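Local coordinates for endoglucanase CEL5A (Eubacterium cellulosolvens, PDB 4AFM), which probably hydrolyses plant beta-glucans as a family 5 endoglucanase, and is represented here by its non-catalytic carbohydrate binding module, whose type can be specific for xyloglucan, at residues 104-107 with 108-112; 24-27 with 28-31. One frame throughout, in Å; residues are numbered along the deposited sequence.

Contact 1 of 2, residues 104-107 with 108-112; sequences LDYI and GVKPL
Two polar groups meet across this short run of chain: K110 NZ donates a hydrogen bond of 3.2 Å to Y106 OH. The two side chains cross at about a right angle. K110 is extended as far as CE, and the bend at the last torsion (chi4 -71°) swings NZ toward the phenol oxygen. A long, flexible lysine suits this buried place because its charge can reach several acceptors: S26 OG and W24 O also take hydrogen bonds from NZ, and the W24 ring makes a cation-pi contact with it. Y106 OH in turn bonds to E29 OE2, so the hydroxyl sits between an ammonium donor and a carboxylate oxygen.

Y106, G108 and K110 lie on strand 106-111, an inner strand of a four-stranded antiparallel sheet. It is entered through a classic beta bulge, D105 and Y106 both facing A61.

Y106 swings its ring forward along the strand (chi1 177°, CG opposite the backbone N) and lays one face over G108, CE2 standing 3.7 Å from G108 N. Glycine, having no side chain, lets the ring come down onto the main chain. I107 and V109 point to the other side, where I107 touches F60 and V109 touches I56.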
loop_
_atom_site.group_PDB
_atom_site.type_symbol
_atom_site.label_atom_id
_atom_site.label_comp_id
_atom_site.label_asym_id
_atom_site.label_seq_id
_atom_site.Cartn_x
_atom_site.Cartn_y
_atom_site.Cartn_z
ATOM N N LEU A 104 -1.397 -9.116 -13.691
ATOM C CA LEU A 104 -0.468 -9.099 -12.557
ATOM C C LEU A 104 -1.160 -9.247 -11.236
ATOM O O LEU A 104 -2.037 -8.387 -10.890
ATOM C CB LEU A 104 0.320 -7.808 -12.629
ATOM C CG LEU A 104 1.349 -7.615 -11.499
ATOM C CD1 LEU A 104 2.453 -8.671 -11.528
ATOM C CD2 LEU A 104 1.929 -6.203 -11.572
ATOM N N ASP A 105 -0.836 -10.240 -10.440
ATOM C CA ASP A 105 -1.528 -10.465 -9.138
ATOM C C ASP A 105 -0.795 -9.902 -7.967
ATOM O O ASP A 105 -1.467 -9.667 -6.913
ATOM C CB ASP A 105 -1.742 -11.974 -8.949
ATOM C CG ASP A 105 -2.708 -12.574 -9.810
ATOM O OD1 ASP A 105 -3.867 -12.033 -9.832
ATOM O OD2 ASP A 105 -2.518 -13.585 -10.495
ATOM N N TYR A 106 0.505 -9.680 -8.017
ATOM C CA TYR A 106 1.255 -9.426 -6.797
ATOM C C TYR A 106 2.525 -8.696 -7.112
ATOM O O TYR A 106 3.260 -9.095 -8.084
ATOM C CB TYR A 106 1.612 -10.821 -6.172
ATOM C CG TYR A 106 2.454 -10.746 -4.932
ATOM C CD1 TYR A 106 1.913 -10.338 -3.709
ATOM C CD2 TYR A 106 3.837 -11.038 -4.972
ATOM C CE1 TYR A 106 2.675 -10.304 -2.568
ATOM C CE2 TYR A 106 4.591 -10.969 -3.816
ATOM C CZ TYR A 106 4.001 -10.623 -2.640
ATOM O OH TYR A 106 4.857 -10.594 -1.532
ATOM N N ILE A 107 2.859 -7.705 -6.310
ATOM C CA ILE A 107 4.146 -7.066 -6.305
ATOM C C ILE A 107 4.650 -7.134 -4.897
ATOM O O ILE A 107 3.947 -6.751 -3.961
ATOM C CB ILE A 107 4.001 -5.549 -6.728
ATOM C CG1 ILE A 107 3.497 -5.499 -8.160
ATOM C CG2 ILE A 107 5.352 -4.834 -6.575
ATOM C CD1 ILE A 107 3.051 -4.082 -8.557
ATOM N N GLY A 108 5.869 -7.601 -4.654
ATOM C CA GLY A 108 6.406 -7.680 -3.304
ATOM C C GLY A 108 7.858 -7.270 -3.274
ATOM O O GLY A 108 8.654 -7.608 -4.205
ATOM N N VAL A 109 8.301 -6.624 -2.219
ATOM C CA VAL A 109 9.720 -6.323 -1.956
ATOM C C VAL A 109 10.084 -7.206 -0.804
ATOM O O VAL A 109 9.436 -7.117 0.282
ATOM C CB VAL A 109 9.876 -4.842 -1.597
ATOM C CG1 VAL A 109 11.318 -4.574 -1.175
ATOM C CG2 VAL A 109 9.463 -3.922 -2.734
ATOM N N LYS A 110 11.124 -8.017 -0.931
ATOM C CA LYS A 110 11.433 -9.031 0.096
ATOM C C LYS A 110 12.938 -9.053 0.348
ATOM O O LYS A 110 13.753 -8.752 -0.531
ATOM C CB LYS A 110 11.068 -10.439 -0.354
ATOM C CG LYS A 110 9.522 -10.601 -0.591
ATOM C CD LYS A 110 9.248 -12.102 -0.846
ATOM C CE LYS A 110 7.773 -12.440 -1.139
ATOM N NZ LYS A 110 6.985 -12.282 0.106
ATOM N N PRO A 111 13.342 -9.445 1.556
ATOM C CA PRO A 111 14.771 -9.661 1.858
ATOM C C PRO A 111 15.188 -11.054 1.548
ATOM O O PRO A 111 14.436 -12.021 1.626
ATOM C CB PRO A 111 14.773 -9.447 3.430
ATOM C CG PRO A 111 13.446 -10.079 3.842
ATOM C CD PRO A 111 12.465 -9.692 2.747
ATOM N N LEU A 112 16.507 -11.169 1.324
ATOM C CA LEU A 112 17.181 -12.471 1.431
ATOM C C LEU A 112 17.590 -12.667 2.889
ATOM O O LEU A 112 17.664 -11.699 3.676
ATOM C CB LEU A 112 18.365 -12.551 0.455
ATOM C CG LEU A 112 18.000 -12.326 -1.014
ATOM C CD1 LEU A 112 19.245 -12.533 -1.931
ATOM C CD2 LEU A 112 16.814 -13.059 -1.490
#

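Contact 2 of 2, residues 24-27 with 28-31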
loop_
_atom_site.group_PDB
_atom_site.type_symbol
_atom_site.label_atom_id
_atom_site.label_comp_id
_atom_site.label_asym_id
_atom_site.label_seq_id
_atom_site.Cartn_x
_atom_site.Cartn_y
_atom_site.Cartn_z
ATOM N N TRP A 24 7.783 -16.359 3.468
ATOM C CA TRP A 24 8.880 -15.428 3.109
ATOM C C TRP A 24 8.325 -14.045 3.328
ATOM O O TRP A 24 7.539 -13.546 2.530
ATOM C CB TRP A 24 9.230 -15.712 1.628
ATOM C CG TRP A 24 10.424 -14.911 1.168
ATOM C CD1 TRP A 24 11.264 -14.038 1.940
ATOM C CD2 TRP A 24 10.977 -14.937 -0.135
ATOM N NE1 TRP A 24 12.226 -13.559 1.100
ATOM C CE2 TRP A 24 12.108 -14.082 -0.137
ATOM C CE3 TRP A 24 10.623 -15.568 -1.339
ATOM C CZ2 TRP A 24 12.831 -13.852 -1.286
ATOM C CZ3 TRP A 24 11.392 -15.346 -2.463
ATOM C CH2 TRP A 24 12.484 -14.522 -2.410
ATOM N N PRO A 25 8.688 -13.353 4.414
ATOM C CA PRO A 25 8.098 -12.102 4.731
ATOM C C PRO A 25 8.509 -10.999 3.809
ATOM O O PRO A 25 9.547 -11.076 3.112
ATOM C CB PRO A 25 8.538 -11.821 6.172
ATOM C CG PRO A 25 9.755 -12.612 6.284
ATOM C CD PRO A 25 9.612 -13.822 5.448
ATOM N N SER A 26 7.760 -9.910 3.808
ATOM C CA SER A 26 7.937 -8.778 2.905
ATOM C C SER A 26 8.141 -7.462 3.574
ATOM O O SER A 26 7.616 -7.270 4.713
ATOM C CB SER A 26 6.731 -8.607 1.991
ATOM O OG SER A 26 6.390 -9.871 1.364
ATOM N N ALA A 27 8.770 -6.513 2.940
ATOM C CA ALA A 27 8.785 -5.136 3.366
ATOM C C ALA A 27 7.623 -4.366 2.831
ATOM O O ALA A 27 7.243 -3.330 3.400
ATOM C CB ALA A 27 10.117 -4.483 2.943
ATOM N N TYR A 28 7.075 -4.731 1.653
ATOM C CA TYR A 28 6.035 -3.956 0.990
ATOM C C TYR A 28 5.317 -4.877 0.027
ATOM O O TYR A 28 6.030 -5.673 -0.667
ATOM C CB TYR A 28 6.750 -2.832 0.158
ATOM C CG TYR A 28 5.796 -1.979 -0.642
ATOM C CD1 TYR A 28 5.173 -0.871 -0.093
ATOM C CD2 TYR A 28 5.537 -2.273 -1.993
ATOM C CE1 TYR A 28 4.257 -0.073 -0.819
ATOM C CE2 TYR A 28 4.650 -1.533 -2.733
ATOM C CZ TYR A 28 4.025 -0.456 -2.156
ATOM O OH TYR A 28 3.145 0.369 -2.882
ATOM N N GLU A 29 4.051 -4.863 -0.061
ATOM C CA GLU A 29 3.295 -5.693 -1.008
ATOM C C GLU A 29 2.163 -4.981 -1.587
ATOM O O GLU A 29 1.434 -4.252 -0.792
ATOM C CB GLU A 29 2.716 -6.973 -0.216
ATOM C CG GLU A 29 3.824 -7.859 0.279
ATOM C CD GLU A 29 3.209 -8.916 1.039
ATOM O OE1 GLU A 29 2.654 -8.721 2.207
ATOM O OE2 GLU A 29 3.469 -10.065 0.692
ATOM N N LEU A 30 1.809 -5.250 -2.797
ATOM C CA LEU A 30 0.577 -4.753 -3.438
ATOM C C LEU A 30 -0.062 -5.834 -4.175
ATOM O O LEU A 30 0.639 -6.803 -4.772
ATOM C CB LEU A 30 0.797 -3.780 -4.536
ATOM C CG LEU A 30 1.380 -2.542 -4.104
ATOM C CD1 LEU A 30 1.753 -1.556 -5.334
ATOM C CD2 LEU A 30 0.302 -1.606 -3.431
ATOM N N GLN A 31 -1.366 -5.930 -4.250
ATOM C CA GLN A 31 -2.059 -6.861 -5.045
ATOM C C GLN A 31 -2.982 -6.076 -6.003
ATOM O O GLN A 31 -4.101 -5.688 -5.600
ATOM C CB GLN A 31 -2.821 -7.764 -4.187
ATOM C CG GLN A 31 -1.772 -8.540 -3.390
ATOM C CD GLN A 31 -2.294 -9.732 -2.610
ATOM O OE1 GLN A 31 -3.250 -10.435 -2.984
ATOM N NE2 GLN A 31 -1.587 -10.021 -1.541
#
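E29 reaches back over the chain to S26, three residues earlier. From CB, the first torsion puts CG beside the backbone N and anti to the carbonyl carbon (chi1 -65°), bringing CG to 3.5 Å from S26 CB. The chain then runs on extended, carrying CD to 3.3 Å from S26 OG. At the tip, OE2 lies 3.0 Å from S26 OG and accepts a hydrogen bond from Y106 OH, while OE1 bonds to T36 N of the second subunit. A glutamate is long enough to reach Y106 OH with one oxygen and the neighbouring subunit with the other, and the small S26 leaves room for it; S26 OG has K110 NZ as its own stronger partner.

The strand that begins here, 28-30, is one of the two outermost strands of its four-stranded antiparallel sheet within this chain, an edge position that is consistent with the approach of the second subunit: Y34 of that copy packs on E29, and Q35 NE2 of the same copy bonds to E29 O.

Just before the strand the backbone folds at A27 (psi -29°), bringing A27 N within 2.8 Å of Y28 N, two donors that do not bond. Y28 N is buried without a partner in the model. The small methyl of A27 fits against M118 and V120 of the other sheet, while Y28 sends its aromatic ring toward I123, L7 and P38.

How the contacts relate
From the N terminus, the loop that follows strand 11-14 leads into contact 2, where 24-27 turns into strand 28-30. A long excursion then intervenes, through strands of both sheets, among them 45-52, 56-62 and 71-75, and then helix 89-96, before the chain returns for contact 1. The two contacts are in series, neither nested nor crossed, and each stays within one continuous stretch. Space brings them together: strands 28-30 and 106-111 are antiparallel neighbours, and the contact centres lie about 5 Å apart. Backbone bonds of L30 with I107 and of A27 with V109 join them, while W24 NE1 reaches P111 O at 2.7 Å, tying the loop to the far end of strand 106-111.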